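Local coordinates for cytosine deaminase (Klebsiella pneumoniae, PDB 4R85), which deaminates cytosine and 5-methylcytosine, probably using an iron(II) ion held in an amidohydrolase-fold barrel, at residues 7-12 and 47-52; 56-61 and 306-311; 271-276 and 312-317; 373-378 and 388-393. All blocks are in the same frame, centred on the assembly; numbering follows the deposited sequence.

Contact 1. Residues 7-12 and 47-52; sequences RLRRQE and LAIPPF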
loop_
_atom_site.group_PDB
_atom_site.type_symbol
_atom_site.label_atom_id
_atom_site.label_comp_id
_atom_site.label_asym_id
_atom_site.label_seq_id
_atom_site.Cartn_x
_atom_site.Cartn_y
_atom_site.Cartn_z
ATOM N N ARG A 7 9.715 24.297 4.189
ATOM C CA ARG A 7 8.280 24.393 4.406
ATOM C C ARG A 7 7.937 23.770 5.746
ATOM O O ARG A 7 8.606 22.834 6.201
ATOM C CB ARG A 7 7.516 23.679 3.295
ATOM C CG ARG A 7 7.797 24.222 1.904
ATOM C CD ARG A 7 7.042 25.498 1.633
ATOM N NE ARG A 7 5.603 25.284 1.681
ATOM C CZ ARG A 7 4.862 24.929 0.637
ATOM N NH1 ARG A 7 3.554 24.763 0.791
ATOM N NH2 ARG A 7 5.423 24.748 -0.555
ATOM N N LEU A 8 6.893 24.284 6.383
ATOM C CA LEU A 8 6.327 23.623 7.557
ATOM C C LEU A 8 4.933 23.144 7.190
ATOM O O LEU A 8 4.350 23.616 6.210
ATOM C CB LEU A 8 6.298 24.573 8.755
ATOM C CG LEU A 8 7.687 24.998 9.237
ATOM C CD1 LEU A 8 7.563 26.037 10.342
ATOM C CD2 LEU A 8 8.499 23.781 9.721
ATOM N N ARG A 9 4.405 22.192 7.951
ATOM C CA ARG A 9 3.145 21.550 7.581
ATOM C C ARG A 9 1.966 22.514 7.551
ATOM O O ARG A 9 1.771 23.300 8.478
ATOM C CB ARG A 9 2.840 20.361 8.499
ATOM C CG ARG A 9 3.721 19.151 8.234
ATOM C CD ARG A 9 3.207 17.923 8.976
ATOM N NE ARG A 9 1.802 17.686 8.650
ATOM C CZ ARG A 9 0.863 17.402 9.545
ATOM N NH1 ARG A 9 1.176 17.302 10.834
ATOM N NH2 ARG A 9 -0.387 17.197 9.144
ATOM N N ARG A 10 1.194 22.444 6.468
ATOM C CA ARG A 10 -0.035 23.222 6.322
ATOM C C ARG A 10 0.181 24.733 6.406
ATOM O O ARG A 10 -0.694 25.466 6.871
ATOM C CB ARG A 10 -1.089 22.766 7.338
ATOM C CG ARG A 10 -1.463 21.296 7.201
ATOM C CD ARG A 10 -2.386 20.842 8.322
ATOM N NE ARG A 10 -3.768 21.267 8.122
ATOM C CZ ARG A 10 -4.759 20.990 8.965
ATOM N NH1 ARG A 10 -4.520 20.290 10.068
ATOM N NH2 ARG A 10 -5.989 21.413 8.706
ATOM N N GLN A 11 1.348 25.188 5.957
ATOM C CA GLN A 11 1.632 26.618 5.839
ATOM C C GLN A 11 2.232 26.904 4.471
ATOM O O GLN A 11 2.861 26.030 3.867
ATOM C CB GLN A 11 2.584 27.083 6.939
ATOM C CG GLN A 11 2.028 26.930 8.337
ATOM C CD GLN A 11 2.859 27.661 9.369
ATOM O OE1 GLN A 11 3.503 27.040 10.216
ATOM N NE2 GLN A 11 2.846 28.989 9.308
ATOM N N GLU A 12 2.036 28.119 3.966
ATOM C CA GLU A 12 2.553 28.437 2.640
ATOM C C GLU A 12 3.940 29.083 2.679
ATOM O O GLU A 12 4.683 29.016 1.699
ATOM C CB GLU A 12 1.571 29.312 1.849
ATOM C CG GLU A 12 1.723 29.167 0.336
ATOM C CD GLU A 12 0.903 30.181 -0.452
ATOM O OE1 GLU A 12 -0.211 30.535 -0.002
ATOM O OE2 GLU A 12 1.380 30.627 -1.521
ATOM N N LEU A 47 9.640 20.086 2.835
ATOM C CA LEU A 47 9.008 20.068 4.143
ATOM C C LEU A 47 9.962 19.652 5.278
ATOM O O LEU A 47 10.664 18.643 5.174
ATOM C CB LEU A 47 7.841 19.093 4.059
ATOM C CG LEU A 47 6.687 19.042 5.035
ATOM C CD1 LEU A 47 6.041 20.390 5.196
ATOM C CD2 LEU A 47 5.688 18.025 4.501
ATOM N N ALA A 48 9.993 20.433 6.357
ATOM C CA ALA A 48 10.641 20.004 7.597
ATOM C C ALA A 48 9.562 19.563 8.582
ATOM O O ALA A 48 8.596 20.289 8.812
ATOM C CB ALA A 48 11.474 21.136 8.197
ATOM N N ILE A 49 9.714 18.373 9.152
ATOM C CA ILE A 49 8.725 17.838 10.093
ATOM C C ILE A 49 9.430 17.229 11.291
ATOM O O ILE A 49 10.613 16.880 11.212
ATOM C CB ILE A 49 7.878 16.717 9.455
ATOM C CG1 ILE A 49 8.796 15.642 8.869
ATOM C CG2 ILE A 49 6.955 17.267 8.387
ATOM C CD1 ILE A 49 8.077 14.365 8.510
ATOM N N PRO A 50 8.714 17.103 12.414
ATOM C CA PRO A 50 9.265 16.309 13.513
ATOM C C PRO A 50 9.374 14.838 13.066
ATOM O O PRO A 50 8.761 14.455 12.062
ATOM C CB PRO A 50 8.224 16.495 14.623
ATOM C CG PRO A 50 6.941 16.814 13.890
ATOM C CD PRO A 50 7.396 17.673 12.747
ATOM N N PRO A 51 10.168 14.023 13.778
ATOM C CA PRO A 51 10.438 12.660 13.289
ATOM C C PRO A 51 9.187 11.802 13.185
ATOM O O PRO A 51 8.189 12.042 13.872
ATOM C CB PRO A 51 11.370 12.076 14.360
ATOM C CG PRO A 51 11.939 13.281 15.080
ATOM C CD PRO A 51 10.867 14.313 15.044
ATOM N N PHE A 52 9.231 10.800 12.317
ATOM C CA PHE A 52 8.138 9.843 12.282
ATOM C C PHE A 52 8.138 9.047 13.586
ATOM O O PHE A 52 9.173 8.920 14.249
ATOM C CB PHE A 52 8.264 8.910 11.079
ATOM C CG PHE A 52 7.950 9.572 9.762
ATOM C CD1 PHE A 52 8.910 9.663 8.772
ATOM C CD2 PHE A 52 6.687 10.096 9.517
ATOM C CE1 PHE A 52 8.623 10.269 7.555
ATOM C CE2 PHE A 52 6.393 10.701 8.308
ATOM C CZ PHE A 52 7.365 10.789 7.325
HETATM O O HOH W 1 6.153 20.900 9.850
#
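Leu47 reaches into the elbow of residues 7-12 with one methyl: CD1 lies 3.6 Å from the carbonyl carbon Leu8 C and 3.7 Å from Arg9 N, so its closest contacts are with the Leu8-Arg9 peptide. CG of Leu47 stands trans to its own backbone N (chi1 -162°), which swings the isobutyl group over toward Leu8 and Arg9. The aliphatic part of Arg9 then passes obliquely over Leu47 and Ile49, its CG 4.0 Å from Leu47 CD1 and 3.7 Å from Ile49 CG2. Beyond CG the Arg9 chain bends at chi3 (54°), and its guanidinium forms salt bridges with Asp346 and Asp380. Leu8 brings only CD2 across, 3.6 Å from Ala48 O. The backbones meet at a single bridge between Arg7 and Leu47, where Ala48 N donates to Arg7 O over 2.8 Å in an almost straight bond (173° at the hydrogen). A water extends this link, taking the hydrogen of Arg9 N and giving one of its own to Ala48 O. Past it, residues 8-11 make a type II beta turn. The end of strand 2-7 is thus joined directly, and the loop after it through a water, to strand 47-57, while Arg9 lends its methylenes to an apolar patch and sends its charge on to two carboxylates.

Contact 2. Residues 56-61 and 306-311; sequences HIHLDA and AQDSIQ. With FE2 (Fe (II) ion), chain H; 17E (5-methylcytosine), chain G.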
loop_
_atom_site.group_PDB
_atom_site.type_symbol
_atom_site.label_atom_id
_atom_site.label_comp_id
_atom_site.label_asym_id
_atom_site.label_seq_id
_atom_site.Cartn_x
_atom_site.Cartn_y
_atom_site.Cartn_z
ATOM N N HIS A 56 3.721 1.341 17.628
ATOM C CA HIS A 56 3.322 -0.036 17.884
ATOM C C HIS A 56 4.031 -1.019 16.959
ATOM O O HIS A 56 3.660 -1.173 15.788
ATOM C CB HIS A 56 1.801 -0.177 17.721
ATOM C CG HIS A 56 1.265 -1.487 18.197
ATOM N ND1 HIS A 56 0.233 -1.579 19.107
ATOM C CD2 HIS A 56 1.608 -2.759 17.881
ATOM C CE1 HIS A 56 -0.033 -2.852 19.336
ATOM N NE2 HIS A 56 0.796 -3.584 18.613
ATOM N N ILE A 57 5.031 -1.705 17.499
ATOM C CA ILE A 57 5.773 -2.722 16.758
ATOM C C ILE A 57 6.184 -3.802 17.749
ATOM O O ILE A 57 6.271 -3.525 18.947
ATOM C CB ILE A 57 7.005 -2.095 16.065
ATOM C CG1 ILE A 57 7.706 -3.104 15.149
ATOM C CG2 ILE A 57 7.957 -1.471 17.097
ATOM C CD1 ILE A 57 8.561 -2.438 14.067
ATOM N N HIS A 58 6.390 -5.031 17.269
ATOM C CA HIS A 58 6.840 -6.125 18.121
ATOM C C HIS A 58 8.285 -6.463 17.809
ATOM O O HIS A 58 8.559 -7.364 16.999
ATOM C CB HIS A 58 5.990 -7.377 17.907
ATOM C CG HIS A 58 4.547 -7.201 18.270
ATOM N ND1 HIS A 58 3.998 -7.739 19.412
ATOM C CD2 HIS A 58 3.538 -6.565 17.630
ATOM C CE1 HIS A 58 2.714 -7.437 19.468
ATOM N NE2 HIS A 58 2.412 -6.723 18.400
ATOM N N LEU A 59 9.208 -5.757 18.454
ATOM C CA LEU A 59 10.638 -5.952 18.193
ATOM C C LEU A 59 11.176 -7.294 18.674
ATOM O O LEU A 59 12.195 -7.765 18.175
ATOM C CB LEU A 59 11.466 -4.819 18.802
ATOM C CG LEU A 59 11.303 -3.470 18.111
ATOM C CD1 LEU A 59 12.181 -2.423 18.771
ATOM C CD2 LEU A 59 11.617 -3.607 16.621
ATOM N N ASP A 60 10.516 -7.918 19.642
ATOM C CA ASP A 60 11.000 -9.217 20.102
ATOM C C ASP A 60 10.825 -10.292 19.029
ATOM O O ASP A 60 11.640 -11.209 18.921
ATOM C CB ASP A 60 10.379 -9.636 21.447
ATOM C CG ASP A 60 8.861 -9.790 21.394
ATOM O OD1 ASP A 60 8.330 -10.515 22.262
ATOM O OD2 ASP A 60 8.201 -9.199 20.506
ATOM N N ALA A 61 9.781 -10.150 18.216
ATOM C CA ALA A 61 9.445 -11.163 17.214
ATOM C C ALA A 61 9.936 -10.812 15.813
ATOM O O ALA A 61 9.831 -11.619 14.894
ATOM C CB ALA A 61 7.939 -11.416 17.192
ATOM N N ALA A 306 0.315 2.396 12.664
ATOM C CA ALA A 306 1.550 1.743 13.062
ATOM C C ALA A 306 1.833 0.522 12.192
ATOM O O ALA A 306 0.929 -0.039 11.581
ATOM C CB ALA A 306 1.473 1.328 14.523
ATOM N N GLN A 307 3.095 0.113 12.153
ATOM C CA GLN A 307 3.501 -1.044 11.355
ATOM C C GLN A 307 3.164 -2.398 11.981
ATOM O O GLN A 307 2.836 -3.330 11.259
ATOM C CB GLN A 307 4.999 -0.970 11.017
ATOM C CG GLN A 307 5.331 0.224 10.121
ATOM C CD GLN A 307 6.813 0.448 9.939
ATOM O OE1 GLN A 307 7.471 -0.272 9.191
ATOM N NE2 GLN A 307 7.345 1.457 10.610
ATOM N N ASP A 308 3.264 -2.496 13.307
ATOM C CA ASP A 308 2.983 -3.736 14.049
ATOM C C ASP A 308 4.089 -4.790 13.890
ATOM O O ASP A 308 4.761 -5.160 14.858
ATOM C CB ASP A 308 1.611 -4.325 13.647
ATOM C CG ASP A 308 1.072 -5.292 14.667
ATOM O OD1 ASP A 308 0.337 -6.238 14.307
ATOM O OD2 ASP A 308 1.384 -5.102 15.845
ATOM N N SER A 309 4.275 -5.266 12.667
ATOM C CA SER A 309 5.199 -6.364 12.412
ATOM C C SER A 309 6.172 -6.075 11.290
ATOM O O SER A 309 5.815 -5.470 10.291
ATOM C CB SER A 309 4.417 -7.613 12.014
ATOM O OG SER A 309 3.710 -8.139 13.112
ATOM N N ILE A 310 7.399 -6.553 11.446
ATOM C CA ILE A 310 8.320 -6.640 10.330
ATOM C C ILE A 310 8.896 -8.056 10.261
ATOM O O ILE A 310 9.663 -8.473 11.136
ATOM C CB ILE A 310 9.426 -5.573 10.422
ATOM C CG1 ILE A 310 8.800 -4.174 10.271
ATOM C CG2 ILE A 310 10.485 -5.809 9.353
ATOM C CD1 ILE A 310 9.799 -3.014 10.248
ATOM N N GLN A 311 8.484 -8.787 9.225
ATOM C CA GLN A 311 8.940 -10.145 8.943
ATOM C C GLN A 311 8.861 -11.074 10.147
ATOM O O GLN A 311 9.864 -11.649 10.569
ATOM C CB GLN A 311 10.359 -10.115 8.374
ATOM C CG GLN A 311 10.477 -9.328 7.080
ATOM C CD GLN A 311 11.905 -9.245 6.574
ATOM O OE1 GLN A 311 12.585 -8.235 6.764
ATOM N NE2 GLN A 311 12.363 -10.304 5.918
HETATM FE FE FE2 H . 0.406 -5.678 17.866
HETATM N N1 17E G . 0.550 -10.738 18.684
HETATM C C2 17E G . -0.722 -10.338 18.649
HETATM O O2 17E G . -1.597 -10.787 19.605
HETATM N N3 17E G . -1.168 -9.502 17.705
HETATM C C4 17E G . -0.335 -9.046 16.754
HETATM N N4 17E G . -0.823 -8.156 15.749
HETATM C C5 17E G . 1.005 -9.437 16.751
HETATM C C6 17E G . 1.425 -10.303 17.756
HETATM C CM5 17E G . 1.945 -8.936 15.702
HETATM O O HOH W 2 7.720 -7.806 14.301
#
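One face of the His58 imidazole carries the methyl CM5 of 5-methylcytosine, 3.4 Å from His58 CD2, while Asp308 OD2 and Asp308 O lie at the ring's edge. This is the metal centre of the amidohydrolase barrel, where the His-X-His pair near the end of strand 47-57 meets the aspartate that follows strand 303-305. His56 and His58 run alongside Asp308, their rings turned 64° and 68° from its carboxylate plane. All three converge on iron(II), with His56 NE2, His58 NE2 and Asp308 OD2 each 2.3 Å from the ion; His209 and His241 complete the site. Asp308 is also gripped through its backbone: its N donates to His56 O, and its O accepts from His58 N, so a pair of backbone bonds brackets the aspartate between the two histidines. Ile57 CD1 packs against Ile310 CD1, 4.1 Å away. The second carboxylate oxygen is used separately, Asp308 OD1 accepting a hydrogen from the ligand's amino nitrogen N4 at 2.7 Å.

Contact 3. Residues 271-276 and 312-317; sequences PTESIH and DPWYPL. With 17E (5-methylcytosine), chain G.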
loop_
_atom_site.group_PDB
_atom_site.type_symbol
_atom_site.label_atom_id
_atom_site.label_comp_id
_atom_site.label_asym_id
_atom_site.label_seq_id
_atom_site.Cartn_x
_atom_site.Cartn_y
_atom_site.Cartn_z
ATOM N N PRO A 271 -3.118 -0.898 9.790
ATOM C CA PRO A 271 -3.912 -1.285 8.618
ATOM C C PRO A 271 -3.297 -2.371 7.737
ATOM O O PRO A 271 -4.057 -3.204 7.253
ATOM C CB PRO A 271 -4.067 0.037 7.840
ATOM C CG PRO A 271 -2.931 0.898 8.309
ATOM C CD PRO A 271 -2.742 0.529 9.756
ATOM N N THR A 272 -1.986 -2.370 7.508
ATOM C CA THR A 272 -1.414 -3.435 6.689
ATOM C C THR A 272 -1.523 -4.768 7.421
ATOM O O THR A 272 -1.768 -5.799 6.810
ATOM C CB THR A 272 0.062 -3.187 6.284
ATOM O OG1 THR A 272 0.879 -3.035 7.455
ATOM C CG2 THR A 272 0.171 -1.947 5.415
ATOM N N GLU A 273 -1.362 -4.742 8.737
ATOM C CA GLU A 273 -1.417 -5.986 9.496
ATOM C C GLU A 273 -2.843 -6.513 9.527
ATOM O O GLU A 273 -3.093 -7.702 9.297
ATOM C CB GLU A 273 -0.911 -5.785 10.922
ATOM C CG GLU A 273 -0.679 -7.082 11.650
ATOM C CD GLU A 273 0.783 -7.505 11.614
ATOM O OE1 GLU A 273 1.587 -6.849 10.914
ATOM O OE2 GLU A 273 1.131 -8.479 12.308
ATOM N N SER A 274 -3.782 -5.619 9.791
ATOM C CA SER A 274 -5.171 -6.026 9.954
ATOM C C SER A 274 -5.819 -6.477 8.659
ATOM O O SER A 274 -6.599 -7.425 8.657
ATOM C CB SER A 274 -5.974 -4.928 10.648
ATOM O OG SER A 274 -5.516 -4.827 11.987
ATOM N N ILE A 275 -5.485 -5.830 7.547
ATOM C CA ILE A 275 -6.029 -6.272 6.272
ATOM C C ILE A 275 -5.531 -7.699 5.958
ATOM O O ILE A 275 -6.219 -8.482 5.305
ATOM C CB ILE A 275 -5.688 -5.292 5.128
ATOM C CG1 ILE A 275 -6.593 -5.545 3.920
ATOM C CG2 ILE A 275 -4.213 -5.354 4.761
ATOM C CD1 ILE A 275 -8.020 -5.015 4.129
ATOM N N HIS A 276 -4.345 -8.029 6.449
ATOM C CA HIS A 276 -3.768 -9.365 6.270
ATOM C C HIS A 276 -4.372 -10.401 7.236
ATOM O O HIS A 276 -4.766 -11.483 6.821
ATOM C CB HIS A 276 -2.239 -9.275 6.435
ATOM C CG HIS A 276 -1.547 -10.596 6.570
ATOM N ND1 HIS A 276 -1.511 -11.535 5.559
ATOM C CD2 HIS A 276 -0.822 -11.117 7.592
ATOM C CE1 HIS A 276 -0.820 -12.587 5.962
ATOM N NE2 HIS A 276 -0.389 -12.359 7.192
ATOM N N ASP A 312 7.664 -11.244 10.689
ATOM C CA ASP A 312 7.526 -12.001 11.923
ATOM C C ASP A 312 6.501 -13.149 11.739
ATOM O O ASP A 312 6.056 -13.388 10.606
ATOM C CB ASP A 312 7.251 -11.024 13.099
ATOM C CG ASP A 312 5.834 -10.463 13.106
ATOM O OD1 ASP A 312 5.565 -9.576 13.949
ATOM O OD2 ASP A 312 4.983 -10.895 12.301
ATOM N N PRO A 313 6.131 -13.873 12.821
ATOM C CA PRO A 313 5.222 -15.002 12.561
ATOM C C PRO A 313 3.825 -14.597 12.050
ATOM O O PRO A 313 3.115 -15.453 11.533
ATOM C CB PRO A 313 5.078 -15.661 13.938
ATOM C CG PRO A 313 6.297 -15.253 14.694
ATOM C CD PRO A 313 6.604 -13.868 14.223
ATOM N N TRP A 314 3.456 -13.325 12.179
ATOM C CA TRP A 314 2.124 -12.869 11.777
ATOM C C TRP A 314 2.108 -12.229 10.389
ATOM O O TRP A 314 1.080 -12.230 9.711
ATOM C CB TRP A 314 1.554 -11.877 12.801
ATOM C CG TRP A 314 1.254 -12.514 14.110
ATOM C CD1 TRP A 314 0.078 -13.108 14.489
ATOM C CD2 TRP A 314 2.149 -12.639 15.223
ATOM N NE1 TRP A 314 0.190 -13.596 15.774
ATOM C CE2 TRP A 314 1.453 -13.324 16.244
ATOM C CE3 TRP A 314 3.472 -12.238 15.454
ATOM C CZ2 TRP A 314 2.042 -13.624 17.485
ATOM C CZ3 TRP A 314 4.060 -12.536 16.690
ATOM C CH2 TRP A 314 3.341 -13.225 17.685
ATOM N N TYR A 315 3.244 -11.684 9.970
ATOM C CA TYR A 315 3.276 -10.828 8.790
ATOM C C TYR A 315 4.624 -10.927 8.078
ATOM O O TYR A 315 5.655 -10.600 8.654
ATOM C CB TYR A 315 2.993 -9.387 9.234
ATOM C CG TYR A 315 2.946 -8.365 8.121
ATOM C CD1 TYR A 315 4.027 -7.521 7.883
ATOM C CD2 TYR A 315 1.814 -8.226 7.326
ATOM C CE1 TYR A 315 3.983 -6.559 6.882
ATOM C CE2 TYR A 315 1.760 -7.262 6.316
ATOM C CZ TYR A 315 2.846 -6.436 6.103
ATOM O OH TYR A 315 2.803 -5.482 5.102
ATOM N N PRO A 316 4.625 -11.400 6.822
ATOM C CA PRO A 316 5.910 -11.755 6.194
ATOM C C PRO A 316 6.657 -10.587 5.559
ATOM O O PRO A 316 7.812 -10.759 5.160
ATOM C CB PRO A 316 5.507 -12.786 5.125
ATOM C CG PRO A 316 4.091 -12.406 4.755
ATOM C CD PRO A 316 3.464 -11.822 6.016
ATOM N N LEU A 317 6.019 -9.425 5.469
ATOM C CA LEU A 317 6.654 -8.271 4.833
ATOM C C LEU A 317 7.129 -7.240 5.862
ATOM O O LEU A 317 7.369 -7.588 7.026
ATOM C CB LEU A 317 5.720 -7.653 3.788
ATOM C CG LEU A 317 5.421 -8.583 2.601
ATOM C CD1 LEU A 317 4.383 -7.952 1.674
ATOM C CD2 LEU A 317 6.692 -8.902 1.826
HETATM N N1 17E G . 0.550 -10.738 18.684
HETATM C C2 17E G . -0.722 -10.338 18.649
HETATM O O2 17E G . -1.597 -10.787 19.605
HETATM N N3 17E G . -1.168 -9.502 17.705
HETATM C C4 17E G . -0.335 -9.046 16.754
HETATM N N4 17E G . -0.823 -8.156 15.749
HETATM C C5 17E G . 1.005 -9.437 16.751
HETATM C C6 17E G . 1.425 -10.303 17.756
HETATM C CM5 17E G . 1.945 -8.936 15.702
#
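Residues 271-276, in helix 271-277, face the irregular loop 312-317 with their nearest backbone approach at Glu273 and Tyr315, and the loop is folded by an Asx turn in which Asp312 OD2 accepts from Trp314 N at 2.9 Å. Glu273 bends at chi2 (98°) and lays its carboxylate across the root of two aromatic side chains: OE1 is 3.4 Å from Tyr315 CB and OE2 is 3.5 Å from Trp314 CB. The Trp314 indole covers the ligand ring, C6 sitting 3.2 Å above the centre of one indole face, while Pro313 CB lies over the other. Tyr315 turns an edge toward the face of His276 in an offset edge-to-face pair, planes 74° apart, and its hydroxyl is hydrogen-bonded to His331 of the second subunit. The Ser309 hydroxyl is hydrogen-bonded to both Glu273 OE2 and Asp312 OD1, which ties the helix to the loop beside the ligand's methyl, with the indole as a flat apolar wall against the base.

Contact 4. Residues 373-378 and 388-393; sequences LILDAE and ARVLTS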
loop_
_atom_site.group_PDB
_atom_site.type_symbol
_atom_site.label_atom_id
_atom_site.label_comp_id
_atom_site.label_asym_id
_atom_site.label_seq_id
_atom_site.Cartn_x
_atom_site.Cartn_y
_atom_site.Cartn_z
ATOM N N LEU A 373 13.162 15.981 10.518
ATOM C CA LEU A 373 13.485 15.412 9.223
ATOM C C LEU A 373 13.270 16.433 8.126
ATOM O O LEU A 373 12.461 17.358 8.264
ATOM C CB LEU A 373 12.579 14.215 8.914
ATOM C CG LEU A 373 12.375 13.131 9.968
ATOM C CD1 LEU A 373 11.386 12.100 9.449
ATOM C CD2 LEU A 373 13.696 12.473 10.348
ATOM N N ILE A 374 13.995 16.262 7.034
ATOM C CA ILE A 374 13.665 16.956 5.801
ATOM C C ILE A 374 13.166 15.907 4.808
ATOM O O ILE A 374 13.889 14.971 4.476
ATOM C CB ILE A 374 14.871 17.713 5.232
ATOM C CG1 ILE A 374 15.304 18.822 6.201
ATOM C CG2 ILE A 374 14.534 18.294 3.858
ATOM C CD1 ILE A 374 16.583 19.503 5.815
ATOM N N LEU A 375 11.916 16.049 4.376
ATOM C CA LEU A 375 11.266 15.099 3.471
ATOM C C LEU A 375 11.309 15.633 2.049
ATOM O O LEU A 375 11.162 16.831 1.842
ATOM C CB LEU A 375 9.798 14.941 3.839
ATOM C CG LEU A 375 9.264 13.945 4.847
ATOM C CD1 LEU A 375 7.752 13.976 4.766
ATOM C CD2 LEU A 375 9.798 12.541 4.557
ATOM N N ASP A 376 11.474 14.745 1.070
ATOM C CA ASP A 376 11.535 15.155 -0.330
ATOM C C ASP A 376 10.134 15.390 -0.906
ATOM O O ASP A 376 9.716 14.723 -1.856
ATOM C CB ASP A 376 12.290 14.114 -1.159
ATOM C CG ASP A 376 12.642 14.611 -2.555
ATOM O OD1 ASP A 376 12.711 15.846 -2.764
ATOM O OD2 ASP A 376 12.859 13.755 -3.444
ATOM N N ALA A 377 9.420 16.343 -0.314
ATOM C CA ALA A 377 8.084 16.732 -0.754
ATOM C C ALA A 377 7.752 18.062 -0.094
ATOM O O ALA A 377 8.383 18.427 0.892
ATOM C CB ALA A 377 7.075 15.687 -0.351
ATOM N N GLU A 378 6.760 18.781 -0.617
ATOM C CA GLU A 378 6.474 20.129 -0.117
ATOM C C GLU A 378 5.250 20.226 0.798
ATOM O O GLU A 378 5.026 21.260 1.424
ATOM C CB GLU A 378 6.341 21.126 -1.273
ATOM C CG GLU A 378 5.089 20.946 -2.107
ATOM C CD GLU A 378 5.311 20.047 -3.303
ATOM O OE1 GLU A 378 5.933 18.973 -3.139
ATOM O OE2 GLU A 378 4.869 20.429 -4.412
ATOM N N ALA A 388 7.515 10.060 -0.236
ATOM C CA ALA A 388 8.709 10.906 -0.212
ATOM C C ALA A 388 9.835 10.333 0.640
ATOM O O ALA A 388 9.615 9.883 1.762
ATOM C CB ALA A 388 8.357 12.323 0.254
ATOM N N ARG A 389 11.038 10.358 0.084
ATOM C CA ARG A 389 12.223 9.884 0.774
ATOM C C ARG A 389 12.628 10.849 1.879
ATOM O O ARG A 389 12.447 12.063 1.760
ATOM C CB ARG A 389 13.363 9.714 -0.231
ATOM C CG ARG A 389 13.062 8.671 -1.299
ATOM C CD ARG A 389 13.790 8.949 -2.609
ATOM N NE ARG A 389 15.047 8.212 -2.730
ATOM C CZ ARG A 389 16.247 8.734 -2.493
ATOM N NH1 ARG A 389 16.356 10.000 -2.114
ATOM N NH2 ARG A 389 17.336 7.989 -2.632
ATOM N N VAL A 390 13.170 10.303 2.959
ATOM C CA VAL A 390 13.725 11.125 4.021
ATOM C C VAL A 390 15.139 11.491 3.618
ATOM O O VAL A 390 16.013 10.620 3.519
ATOM C CB VAL A 390 13.756 10.375 5.357
ATOM C CG1 VAL A 390 14.545 11.171 6.397
ATOM C CG2 VAL A 390 12.329 10.081 5.834
ATOM N N LEU A 391 15.363 12.778 3.373
ATOM C CA LEU A 391 16.646 13.232 2.865
ATOM C C LEU A 391 17.643 13.493 3.991
ATOM O O LEU A 391 18.844 13.306 3.821
ATOM C CB LEU A 391 16.464 14.502 2.036
ATOM C CG LEU A 391 15.667 14.363 0.739
ATOM C CD1 LEU A 391 15.702 15.674 -0.004
ATOM C CD2 LEU A 391 16.214 13.234 -0.138
ATOM N N THR A 392 17.138 13.948 5.132
ATOM C CA THR A 392 17.989 14.241 6.275
ATOM C C THR A 392 17.239 13.909 7.551
ATOM O O THR A 392 16.056 14.210 7.673
ATOM C CB THR A 392 18.390 15.727 6.311
ATOM O OG1 THR A 392 18.882 16.127 5.024
ATOM C CG2 THR A 392 19.472 15.962 7.355
ATOM N N SER A 393 17.918 13.254 8.485
ATOM C CA SER A 393 17.362 13.039 9.810
ATOM C C SER A 393 18.310 13.668 10.807
ATOM O O SER A 393 19.503 13.361 10.821
ATOM C CB SER A 393 17.190 11.553 10.111
ATOM O OG SER A 393 16.558 11.358 11.367
HETATM O O HOH W 3 11.091 11.294 -2.627
#
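A chi1 of -168° puts CG of Asp376 trans to its backbone N and sets the carboxylate against Leu391, CG 4.1 Å from Leu391 CD1, while Asp376 CB lies 3.9 Å from Leu391 CG. Leu391, its CG trans to its carbonyl carbon (chi1 -66°), slants across the aspartate. Asp376 OD1 makes a salt bridge with Arg46, while OD2 receives a hydrogen from a water that in turn accepts from Arg389 N. Ile374 and Thr392 run side by side on the same face. On the face of Leu373, Leu375 and Val390, Leu375 CD2 meets Val390 CG2 at 3.8 Å. Leu373 CD2 also comes to 3.2 Å from Ser393 OG, a tight methyl-to-oxygen approach. The strands are antiparallel, with Ile374 N donating to Thr392 O at 3.0 Å. Leu391 and Thr392 together face Ile374, a classic beta bulge: Ile374 O takes a 2.9 Å bond from Leu391 N and a weak one from Thr392 N. Asp376 N to Arg389 O, 2.9 Å, resumes the ladder, and Asp376 centres an inverse gamma turn as the strand ends. Ala377 CB closes the corner against Ala388 CB, 3.7 Å away. Arg389 NH1 is hydrogen-bonded to Glu404 O, and NH2 forms a salt bridge with Glu406 of the second subunit. Helix 380-386 connects the two segments; strand 47-57 flanks the other edge of strand 372-375, and strand 398-403 that of strand 390-395.

How the contacts relate
From the N terminus, contact 1 closes a loop containing strands 14-20, 23-29 and 41-42 and brings the chain onto strand 47-57. That strand leads straight on to contact 2, which spans most of the barrel, joining its first strand to the loop after its last, strand 303-305. Contact 3 opens within this span and closes beyond it, so contacts 2 and 3 cross; they meet through Ser309 and Glu273 beside the ligand. Contact 4 follows in series as a short connection through helix 380-386, and it touches contact 1 where strands 47-57 and 372-375 pair. Contacts 1 and 4 thus tie the strands beside the barrel to the first part of strand 47-57; their centres lie about 23 to 30 Å from those of contacts 2 and 3.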